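Local coordinates for sphingomyelinase C (Streptomyces griseocarneus, PDB 7CNE), which is an enzyme of the endonuclease/exonuclease/phosphatase family, built on the DNase I-like fold of packed beta-sheets flanked by helices, at residues L13-F18 and H290-A295; G29-A34 and D56-D61; P72-V77 and T103-W108; F132-L137 and H145-H150. All blocks are in the same frame, centred on the assembly; numbering follows the deposited sequence.

Contact 1: L13-F18 and H290-A295; sequences LTYNTF and HYPVIA
T14 and V293 form the hydrogen-bonded antiparallel pair that joins the first strand of this DNase I-like fold, 12-19, to the last, 293-297, so that the two ends of the chain meet deep inside one sheet. The tight part lies here. T14 N gives a bond of 2.9 Å to V293 O, and V293 N returns one of 3.1 Å to T14 O, nearly linear at 178°. L13 lays CD1 against P292 CB at 3.5 Å, its CG set opposite the backbone N (chi1 164°), and Y15 runs alongside the same proline, CE1 to CD 3.7 Å.

On the H290 side of P292, where the second segment is loop, the chains part and water replaces direct pairing. One water takes the N-H of N16 and gives a proton to Y291 O; another links Y15 OH to H290 O. At this looser end N16 ND2 bonds D194 and E53, and H290 bonds D247 through ND1 and a bound succinic acid through NE2. N16 OD1 turns back to accept from F18 N, an Asx turn. The N16 amide and H290 imidazole planes lie 9° apart, stacked, with N16 CB over the ring face, 3.8 Å from the H290 centroid.

Contact 2: G29-A34 and D56-D61; sequences GQEHRA and DNAAAD
A34 and A59 meet through their methyl groups, CB to CB 4.0 Å, and the apolar part of this contact is made almost wholly of such short side chains. A34 CB also rests 3.7 Å from A59 O. Such small residues are consistent with the close run of the first turns of helices 30-39 and 57-66, their local axes 9.1 Å apart and only 14° from parallel.

The polar part is different in kind. D56 is the N-cap of helix 57-66: its OD2 accepts from A59 N at 2.8 Å, approached on the anti side and somewhat out of the carboxylate plane, while D56 OD1 bonds T22 OG1. E31 bends at chi2 (-78°), which swings its carboxylate across to the same helix start, OE2 lying 3.7 Å from A58 CB. The two acids stand 4.2 Å apart, OE2 of E31 to OD2 of D56. A water lies between them and donates to D56 OD2, but its link to E31 is modelled too short to trust. The N-terminal end of the helix would be expected to ease this crowding of negative charge.

Helix 30-39 belongs to the beta-alpha-beta crossover from strand 12-19 to strand 48-54, with Q30, R33 and A34 packing on L19 of strand 12-19.

Contact 3: P72-V77 and T103-W108; sequences PYQTPV and TVLSKW
The short edge strand 73-74 of the mixed sheet is added antiparallel to strand 103-106, with Y73 and S106 as the hydrogen-bonded pair and Q74 opposite L105. Y73 N bonds S106 O at 3.1 Å; the return bond from S106 N to Y73 O is weak and bent. T75 N then reaches V104 O at 2.9 Å.

Past this point side chains take over from the backbone. The hydroxyl of T75 sits between its own backbone N and carbonyl carbon (chi1 75°), a torsion that turns it toward the neighbouring strand, where OG1 accepts from V104 N at 3.0 Å in a nearly straight bond of 169°. The same oxygen donates to P76 O. T103 answers across the gap: its OG1 donates to T75 O at 2.9 Å, coming from 45° above the carbonyl plane, and T75 O also receives K64 NZ from helix 57-66.

On the Q74 face, the extended glutamine lies across L105, Q74 CD to L105 CD2 3.7 Å. Its OE1 is held by K64. At the outer end the Y73 ring presents its edge to the K107 carbonyl, CE2 to O 3.5 Å.

In chemical terms, the T75 hydroxyl takes the place of the main-chain acceptor for V104 N, while T75 O is left to T103 OG1 and K64 NZ, so the pairing continues past the regular strand through side chains.

Contact 4: F132-L137 and H145-H150; sequences FAYVVL and HVVGTH
Y134 and H145 reach each other diagonally across the beta hairpin of strands 131-139 and 142-150, each sitting opposite a valine, V147 and V136. From CB, on the face it shares with V147, the tyrosine runs with CG anti to the backbone N (chi1 171°), which lays the ring along the partner strand. CD1 passes V147 CG2 at 4.0 Å, the methyl lying near the ring plane. CE1 comes next, 4.0 Å from H145 CB, and CZ lies 3.6 Å from H145 ND1. At the tip, OH and ND1 share a hydrogen bond of 2.6 Å whose proton could sit on either. The rings meet rim to rim, planes 28° apart, neither covering the other, while V136 CG1 lies over one face of the imidazole.

Beneath these side chains the backbones zip together in paired bonds. A133 exchanges two with G148, and V135 two with V146. V135 CG2 packs 3.6 Å from V146 CB on the reverse face, which turns to the other sheet, whereas Y134 and V147 touch L178 of helix 162-180.

The second imidazole nitrogen, NE2, is bonded to E187. Gripped through both nitrogens, the H145 ring has its rotation fixed, and the Y134 hydroxyl finds a polar partner beside valines and helix 162-180.

Overall arrangement
Contacts 1, 2 and 4 are buried, though contact 2 lies farthest from the centre and has exposed E31 and A58; contact 3, at a sheet edge, is partly buried. Contacts 1 and 3 belong to one sheet, contact 4 to the other; the sheets meet in part where T75 and V104 of contact 3 pack on V135 of contact 4. Contact 2 adds the helices, R33 bonding F18 O of contact 1. Backbone pairing dominates contact 4, threonine hydroxyls extend it in contact 3, water does so in contact 1, and contact 2 relies on methyl groups and a helix cap. N16 of contact 1 packs on H150 of contact 4, which, like H290, bonds succinic acid.

Contact 1: L13-F18 and H290-A295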
# COMPACT_ATOMS: atom_id res chain seq x y z
N LEU A 13 0.97 -8.65 3.95
CA LEU A 13 -0.14 -8.27 3.07
C LEU A 13 -0.01 -6.81 2.66
O LEU A 13 0.24 -5.94 3.50
CB LEU A 13 -1.49 -8.49 3.77
CG LEU A 13 -2.73 -7.81 3.18
CD1 LEU A 13 -3.16 -8.47 1.86
CD2 LEU A 13 -3.88 -7.83 4.19
N THR A 14 -0.18 -6.53 1.37
CA THR A 14 -0.39 -5.17 0.93
C THR A 14 -1.75 -5.11 0.24
O THR A 14 -2.09 -6.00 -0.55
CB THR A 14 0.75 -4.66 0.01
OG1 THR A 14 0.48 -3.32 -0.39
CG2 THR A 14 0.95 -5.53 -1.24
N TYR A 15 -2.54 -4.08 0.56
CA TYR A 15 -3.92 -3.99 0.08
C TYR A 15 -4.35 -2.54 -0.06
O TYR A 15 -4.34 -1.78 0.92
CB TYR A 15 -4.87 -4.72 1.03
CG TYR A 15 -6.28 -4.84 0.51
CD1 TYR A 15 -6.54 -5.30 -0.78
CD2 TYR A 15 -7.37 -4.49 1.31
CE1 TYR A 15 -7.85 -5.44 -1.25
CE2 TYR A 15 -8.67 -4.61 0.86
CZ TYR A 15 -8.91 -5.08 -0.42
OH TYR A 15 -10.22 -5.20 -0.84
N ASN A 16 -4.75 -2.17 -1.27
CA ASN A 16 -5.32 -0.85 -1.52
C ASN A 16 -6.81 -0.92 -1.22
O ASN A 16 -7.56 -1.60 -1.94
CB ASN A 16 -5.05 -0.43 -2.96
CG ASN A 16 -5.56 0.98 -3.28
OD1 ASN A 16 -6.64 1.37 -2.83
ND2 ASN A 16 -4.79 1.73 -4.07
N THR A 17 -7.26 -0.20 -0.18
CA THR A 17 -8.60 -0.35 0.36
C THR A 17 -9.66 0.50 -0.33
O THR A 17 -10.85 0.28 -0.08
CB THR A 17 -8.63 0.02 1.85
OG1 THR A 17 -8.33 1.42 1.99
CG2 THR A 17 -7.63 -0.83 2.64
N PHE A 18 -9.28 1.48 -1.15
CA PHE A 18 -10.24 2.36 -1.83
C PHE A 18 -11.26 2.94 -0.84
O PHE A 18 -12.48 2.87 -1.05
CB PHE A 18 -10.93 1.62 -2.97
CG PHE A 18 -11.79 2.50 -3.84
CD1 PHE A 18 -11.27 3.66 -4.40
CD2 PHE A 18 -13.11 2.17 -4.10
CE1 PHE A 18 -12.05 4.47 -5.20
CE2 PHE A 18 -13.90 2.98 -4.91
CZ PHE A 18 -13.37 4.13 -5.45
N HIS A 290 -8.57 -3.17 -6.16
CA HIS A 290 -7.37 -3.99 -6.22
C HIS A 290 -7.63 -5.37 -5.62
O HIS A 290 -8.58 -5.57 -4.84
CB HIS A 290 -6.22 -3.32 -5.45
CG HIS A 290 -5.66 -2.10 -6.14
ND1 HIS A 290 -4.38 -2.06 -6.64
CD2 HIS A 290 -6.20 -0.88 -6.38
CE1 HIS A 290 -4.15 -0.87 -7.18
NE2 HIS A 290 -5.25 -0.14 -7.04
N TYR A 291 -6.81 -6.29 -5.98
CA TYR A 291 -6.74 -7.52 -5.22
C TYR A 291 -5.62 -7.44 -4.19
O TYR A 291 -4.58 -6.83 -4.44
CB TYR A 291 -6.50 -8.72 -6.14
CG TYR A 291 -7.65 -8.99 -7.09
CD1 TYR A 291 -8.97 -9.05 -6.62
CD2 TYR A 291 -7.42 -9.17 -8.45
CE1 TYR A 291 -10.03 -9.30 -7.51
CE2 TYR A 291 -8.47 -9.42 -9.33
CZ TYR A 291 -9.76 -9.48 -8.85
OH TYR A 291 -10.79 -9.72 -9.74
N PRO A 292 -5.82 -8.06 -3.02
CA PRO A 292 -4.73 -8.14 -2.05
C PRO A 292 -3.56 -8.95 -2.60
O PRO A 292 -3.73 -9.89 -3.38
CB PRO A 292 -5.38 -8.85 -0.85
CG PRO A 292 -6.47 -9.69 -1.48
CD PRO A 292 -7.02 -8.79 -2.58
N VAL A 293 -2.36 -8.57 -2.19
CA VAL A 293 -1.14 -9.30 -2.50
C VAL A 293 -0.55 -9.78 -1.18
O VAL A 293 -0.30 -8.97 -0.28
CB VAL A 293 -0.14 -8.44 -3.28
CG1 VAL A 293 1.23 -9.13 -3.35
CG2 VAL A 293 -0.68 -8.14 -4.66
N ILE A 294 -0.35 -11.08 -1.07
CA ILE A 294 0.21 -11.68 0.13
C ILE A 294 1.60 -12.19 -0.22
O ILE A 294 1.77 -12.95 -1.19
CB ILE A 294 -0.68 -12.81 0.68
CG1 ILE A 294 -1.99 -12.21 1.20
CG2 ILE A 294 0.07 -13.57 1.79
CD1 ILE A 294 -3.08 -13.22 1.41
N ALA A 295 2.59 -11.74 0.54
CA ALA A 295 3.98 -12.07 0.30
C ALA A 295 4.51 -12.95 1.42
O ALA A 295 4.24 -12.70 2.60
CB ALA A 295 4.83 -10.80 0.23
O HOH W 1 -10.70 -6.21 -3.23
O HOH W 2 -3.89 -4.20 -3.24
O HOH W 3 -8.62 -0.27 -4.65

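Contact 2: G29-A34 and D56-D61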
# COMPACT_ATOMS: atom_id res chain seq x y z
N GLY A 29 -19.76 3.00 -0.22
CA GLY A 29 -19.81 1.87 0.68
C GLY A 29 -18.63 1.75 1.63
O GLY A 29 -18.28 0.64 2.04
N GLN A 30 -18.03 2.89 2.02
CA GLN A 30 -16.74 2.84 2.71
C GLN A 30 -16.86 2.18 4.09
O GLN A 30 -16.00 1.38 4.46
CB GLN A 30 -16.13 4.24 2.86
CG GLN A 30 -15.65 4.88 1.55
CD GLN A 30 -16.70 5.77 0.90
OE1 GLN A 30 -17.87 5.39 0.80
NE2 GLN A 30 -16.29 6.96 0.46
N GLU A 31 -17.88 2.53 4.87
CA GLU A 31 -18.00 1.94 6.20
C GLU A 31 -18.30 0.45 6.10
O GLU A 31 -17.72 -0.35 6.85
CB GLU A 31 -19.09 2.66 7.01
CG GLU A 31 -18.68 4.05 7.49
CD GLU A 31 -17.75 4.02 8.71
OE1 GLU A 31 -17.58 2.96 9.34
OE2 GLU A 31 -17.18 5.09 9.05
N HIS A 32 -19.17 0.06 5.17
CA HIS A 32 -19.44 -1.36 4.98
C HIS A 32 -18.18 -2.12 4.59
O HIS A 32 -17.85 -3.16 5.17
CB HIS A 32 -20.52 -1.56 3.91
CG HIS A 32 -20.66 -2.98 3.45
ND1 HIS A 32 -21.26 -3.95 4.22
CD2 HIS A 32 -20.25 -3.59 2.31
CE1 HIS A 32 -21.23 -5.10 3.57
NE2 HIS A 32 -20.63 -4.91 2.41
N ARG A 33 -17.44 -1.60 3.61
CA ARG A 33 -16.28 -2.32 3.10
C ARG A 33 -15.15 -2.36 4.12
O ARG A 33 -14.46 -3.38 4.24
CB ARG A 33 -15.80 -1.68 1.79
CG ARG A 33 -16.72 -1.99 0.62
CD ARG A 33 -16.17 -1.47 -0.70
NE ARG A 33 -16.15 -0.01 -0.74
CZ ARG A 33 -15.05 0.73 -0.73
NH1 ARG A 33 -13.85 0.15 -0.68
NH2 ARG A 33 -15.13 2.05 -0.78
N ALA A 34 -14.95 -1.27 4.87
CA ALA A 34 -13.91 -1.26 5.90
C ALA A 34 -14.14 -2.36 6.93
O ALA A 34 -13.18 -3.01 7.39
CB ALA A 34 -13.84 0.10 6.59
N ASP A 56 -10.64 7.99 4.33
CA ASP A 56 -11.73 8.39 5.21
C ASP A 56 -11.33 8.16 6.66
O ASP A 56 -11.06 7.02 7.06
CB ASP A 56 -13.00 7.62 4.87
CG ASP A 56 -14.17 8.08 5.71
OD1 ASP A 56 -14.66 9.20 5.46
OD2 ASP A 56 -14.56 7.34 6.63
N ASN A 57 -11.28 9.24 7.44
CA ASN A 57 -10.73 9.14 8.79
C ASN A 57 -11.51 8.15 9.65
O ASN A 57 -10.92 7.36 10.39
CB ASN A 57 -10.73 10.53 9.45
CG ASN A 57 -9.60 11.41 8.95
OD1 ASN A 57 -9.12 11.25 7.82
ND2 ASN A 57 -9.17 12.35 9.78
N ALA A 58 -12.84 8.18 9.56
CA ALA A 58 -13.65 7.32 10.42
C ALA A 58 -13.56 5.86 10.00
O ALA A 58 -13.34 4.98 10.84
CB ALA A 58 -15.11 7.80 10.43
N ALA A 59 -13.70 5.58 8.70
CA ALA A 59 -13.63 4.18 8.27
C ALA A 59 -12.23 3.61 8.49
O ALA A 59 -12.08 2.45 8.90
CB ALA A 59 -14.04 4.05 6.81
N ALA A 60 -11.20 4.41 8.23
CA ALA A 60 -9.84 3.97 8.53
C ALA A 60 -9.64 3.73 10.02
O ALA A 60 -9.04 2.73 10.42
CB ALA A 60 -8.83 4.99 8.01
N ASP A 61 -10.14 4.64 10.87
CA ASP A 61 -10.05 4.42 12.31
C ASP A 61 -10.77 3.13 12.73
O ASP A 61 -10.27 2.39 13.59
CB ASP A 61 -10.66 5.60 13.07
CG ASP A 61 -9.79 6.84 13.06
OD1 ASP A 61 -8.66 6.81 12.51
OD2 ASP A 61 -10.25 7.86 13.61
O HOH W 4 -17.15 7.01 7.57

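Contact 3: P72-V77 and T103-W108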
# COMPACT_ATOMS: atom_id res chain seq x y z
N PRO A 72 -1.70 -5.51 16.84
CA PRO A 72 -1.81 -4.48 17.89
C PRO A 72 -0.92 -3.27 17.68
O PRO A 72 -1.18 -2.23 18.29
CB PRO A 72 -1.40 -5.23 19.17
CG PRO A 72 -1.42 -6.69 18.82
CD PRO A 72 -1.06 -6.74 17.36
N TYR A 73 0.13 -3.37 16.89
CA TYR A 73 1.11 -2.30 16.78
C TYR A 73 0.93 -1.61 15.43
O TYR A 73 1.07 -2.25 14.38
CB TYR A 73 2.52 -2.86 16.96
CG TYR A 73 2.64 -3.68 18.24
CD1 TYR A 73 2.85 -3.06 19.46
CD2 TYR A 73 2.55 -5.08 18.21
CE1 TYR A 73 2.96 -3.80 20.63
CE2 TYR A 73 2.66 -5.84 19.39
CZ TYR A 73 2.86 -5.18 20.59
OH TYR A 73 2.97 -5.88 21.77
N GLN A 74 0.56 -0.33 15.46
CA GLN A 74 0.11 0.32 14.24
C GLN A 74 0.69 1.72 14.13
O GLN A 74 0.97 2.39 15.13
CB GLN A 74 -1.42 0.38 14.19
CG GLN A 74 -2.14 -0.93 14.55
CD GLN A 74 -3.64 -0.81 14.40
OE1 GLN A 74 -4.16 0.28 14.19
NE2 GLN A 74 -4.35 -1.94 14.46
N THR A 75 0.87 2.17 12.87
CA THR A 75 1.20 3.57 12.62
C THR A 75 -0.07 4.38 12.43
O THR A 75 -1.12 3.83 12.12
CB THR A 75 2.06 3.69 11.36
OG1 THR A 75 1.23 3.51 10.20
CG2 THR A 75 3.18 2.67 11.37
N PRO A 76 0.01 5.70 12.58
CA PRO A 76 -1.06 6.55 12.04
C PRO A 76 -1.16 6.39 10.53
O PRO A 76 -0.34 5.74 9.87
CB PRO A 76 -0.63 7.97 12.43
CG PRO A 76 0.41 7.80 13.52
CD PRO A 76 1.09 6.49 13.19
N VAL A 77 -2.20 7.00 9.96
CA VAL A 77 -2.26 7.14 8.52
C VAL A 77 -1.27 8.22 8.10
O VAL A 77 -1.28 9.33 8.65
CB VAL A 77 -3.69 7.49 8.06
CG1 VAL A 77 -3.73 7.68 6.55
CG2 VAL A 77 -4.67 6.39 8.49
N THR A 103 -1.22 3.19 6.04
CA THR A 103 -0.95 2.82 7.42
C THR A 103 -0.38 1.40 7.46
O THR A 103 -0.66 0.57 6.59
CB THR A 103 -2.22 2.93 8.29
OG1 THR A 103 -1.92 2.56 9.64
CG2 THR A 103 -3.31 2.02 7.76
N VAL A 104 0.46 1.13 8.46
CA VAL A 104 1.11 -0.16 8.63
C VAL A 104 0.66 -0.75 9.96
O VAL A 104 0.76 -0.08 11.00
CB VAL A 104 2.65 -0.05 8.61
CG1 VAL A 104 3.28 -1.43 8.85
CG2 VAL A 104 3.14 0.56 7.30
N LEU A 105 0.19 -2.00 9.92
CA LEU A 105 -0.28 -2.74 11.09
C LEU A 105 0.59 -3.97 11.28
O LEU A 105 1.00 -4.62 10.30
CB LEU A 105 -1.76 -3.18 10.92
CG LEU A 105 -2.68 -2.25 10.12
CD1 LEU A 105 -4.09 -2.87 9.89
CD2 LEU A 105 -2.80 -0.89 10.78
N SER A 106 0.87 -4.32 12.53
CA SER A 106 1.86 -5.34 12.80
C SER A 106 1.46 -6.18 14.00
O SER A 106 1.04 -5.64 15.03
CB SER A 106 3.23 -4.70 13.04
OG SER A 106 4.19 -5.68 13.36
N LYS A 107 1.60 -7.50 13.85
CA LYS A 107 1.51 -8.43 14.97
C LYS A 107 2.67 -8.24 15.95
O LYS A 107 2.53 -8.51 17.15
CB LYS A 107 1.48 -9.85 14.40
CG LYS A 107 1.71 -10.96 15.39
CD LYS A 107 1.64 -12.32 14.71
CE LYS A 107 1.83 -13.42 15.73
NZ LYS A 107 1.76 -14.74 15.07
N TRP A 108 3.81 -7.75 15.47
CA TRP A 108 5.09 -7.63 16.16
C TRP A 108 5.34 -6.20 16.62
O TRP A 108 4.97 -5.25 15.93
CB TRP A 108 6.22 -8.09 15.23
CG TRP A 108 5.95 -9.48 14.74
CD1 TRP A 108 5.33 -9.85 13.57
CD2 TRP A 108 6.24 -10.70 15.44
NE1 TRP A 108 5.22 -11.22 13.50
CE2 TRP A 108 5.78 -11.76 14.63
CE3 TRP A 108 6.84 -10.99 16.66
CZ2 TRP A 108 5.92 -13.10 15.01
CZ3 TRP A 108 6.98 -12.32 17.04
CH2 TRP A 108 6.52 -13.36 16.22

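Contact 4: F132-L137 and H145-H150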
# COMPACT_ATOMS: atom_id res chain seq x y z
N PHE A 132 5.54 7.81 2.49
CA PHE A 132 5.75 6.45 2.97
C PHE A 132 5.92 6.43 4.48
O PHE A 132 6.30 7.43 5.10
CB PHE A 132 6.94 5.76 2.27
CG PHE A 132 8.27 6.47 2.39
CD1 PHE A 132 8.66 7.43 1.46
CD2 PHE A 132 9.17 6.14 3.39
CE1 PHE A 132 9.89 8.05 1.55
CE2 PHE A 132 10.41 6.77 3.48
CZ PHE A 132 10.76 7.72 2.55
N ALA A 133 5.58 5.29 5.06
CA ALA A 133 5.83 5.01 6.47
C ALA A 133 7.03 4.08 6.57
O ALA A 133 7.16 3.15 5.78
CB ALA A 133 4.61 4.36 7.13
N TYR A 134 7.88 4.33 7.56
CA TYR A 134 9.03 3.48 7.85
C TYR A 134 8.85 2.91 9.24
O TYR A 134 8.75 3.67 10.21
CB TYR A 134 10.33 4.27 7.78
CG TYR A 134 11.56 3.53 8.27
CD1 TYR A 134 12.08 2.47 7.54
CD2 TYR A 134 12.22 3.93 9.43
CE1 TYR A 134 13.21 1.80 7.96
CE2 TYR A 134 13.36 3.25 9.86
CZ TYR A 134 13.84 2.19 9.12
OH TYR A 134 14.97 1.52 9.52
N VAL A 135 8.82 1.58 9.36
CA VAL A 135 8.69 0.94 10.66
C VAL A 135 9.83 -0.04 10.86
O VAL A 135 10.25 -0.73 9.92
CB VAL A 135 7.33 0.24 10.85
CG1 VAL A 135 6.22 1.23 10.65
CG2 VAL A 135 7.17 -0.95 9.92
N VAL A 136 10.34 -0.08 12.08
CA VAL A 136 11.29 -1.10 12.53
C VAL A 136 10.53 -1.99 13.49
O VAL A 136 10.01 -1.52 14.51
CB VAL A 136 12.51 -0.48 13.23
CG1 VAL A 136 13.45 -1.60 13.70
CG2 VAL A 136 13.24 0.47 12.29
N LEU A 137 10.43 -3.28 13.16
CA LEU A 137 9.75 -4.25 14.00
C LEU A 137 10.76 -5.12 14.74
O LEU A 137 11.83 -5.43 14.22
CB LEU A 137 8.84 -5.14 13.16
CG LEU A 137 7.95 -4.40 12.16
CD1 LEU A 137 7.24 -5.39 11.26
CD2 LEU A 137 6.94 -3.49 12.88
N HIS A 145 12.72 -4.29 8.90
CA HIS A 145 12.38 -2.94 8.46
C HIS A 145 11.36 -3.02 7.34
O HIS A 145 11.53 -3.80 6.39
CB HIS A 145 13.64 -2.18 8.00
CG HIS A 145 14.75 -2.19 9.00
ND1 HIS A 145 15.14 -1.07 9.68
CD2 HIS A 145 15.53 -3.21 9.45
CE1 HIS A 145 16.12 -1.38 10.51
NE2 HIS A 145 16.37 -2.67 10.39
N VAL A 146 10.31 -2.21 7.43
CA VAL A 146 9.26 -2.18 6.42
C VAL A 146 9.02 -0.74 6.02
O VAL A 146 8.86 0.13 6.88
CB VAL A 146 7.95 -2.82 6.93
CG1 VAL A 146 6.87 -2.74 5.85
CG2 VAL A 146 8.18 -4.26 7.34
N VAL A 147 9.00 -0.48 4.71
CA VAL A 147 8.50 0.77 4.15
C VAL A 147 7.16 0.45 3.49
O VAL A 147 7.08 -0.42 2.63
CB VAL A 147 9.47 1.40 3.14
CG1 VAL A 147 8.85 2.68 2.52
CG2 VAL A 147 10.82 1.69 3.79
N GLY A 148 6.11 1.15 3.90
CA GLY A 148 4.79 1.00 3.31
C GLY A 148 4.47 2.28 2.55
O GLY A 148 4.72 3.38 3.04
N THR A 149 3.92 2.14 1.34
CA THR A 149 3.71 3.34 0.54
C THR A 149 2.62 3.11 -0.49
O THR A 149 2.08 2.01 -0.66
CB THR A 149 5.01 3.79 -0.14
OG1 THR A 149 4.86 5.14 -0.62
CG2 THR A 149 5.37 2.89 -1.31
N HIS A 150 2.28 4.21 -1.16
CA HIS A 150 1.39 4.25 -2.30
C HIS A 150 2.03 5.26 -3.25
O HIS A 150 2.02 6.46 -2.98
CB HIS A 150 -0.02 4.69 -1.88
CG HIS A 150 -1.03 4.68 -2.98
ND1 HIS A 150 -2.29 5.22 -2.84
CD2 HIS A 150 -0.97 4.17 -4.24
CE1 HIS A 150 -2.96 5.06 -3.96
NE2 HIS A 150 -2.19 4.42 -4.83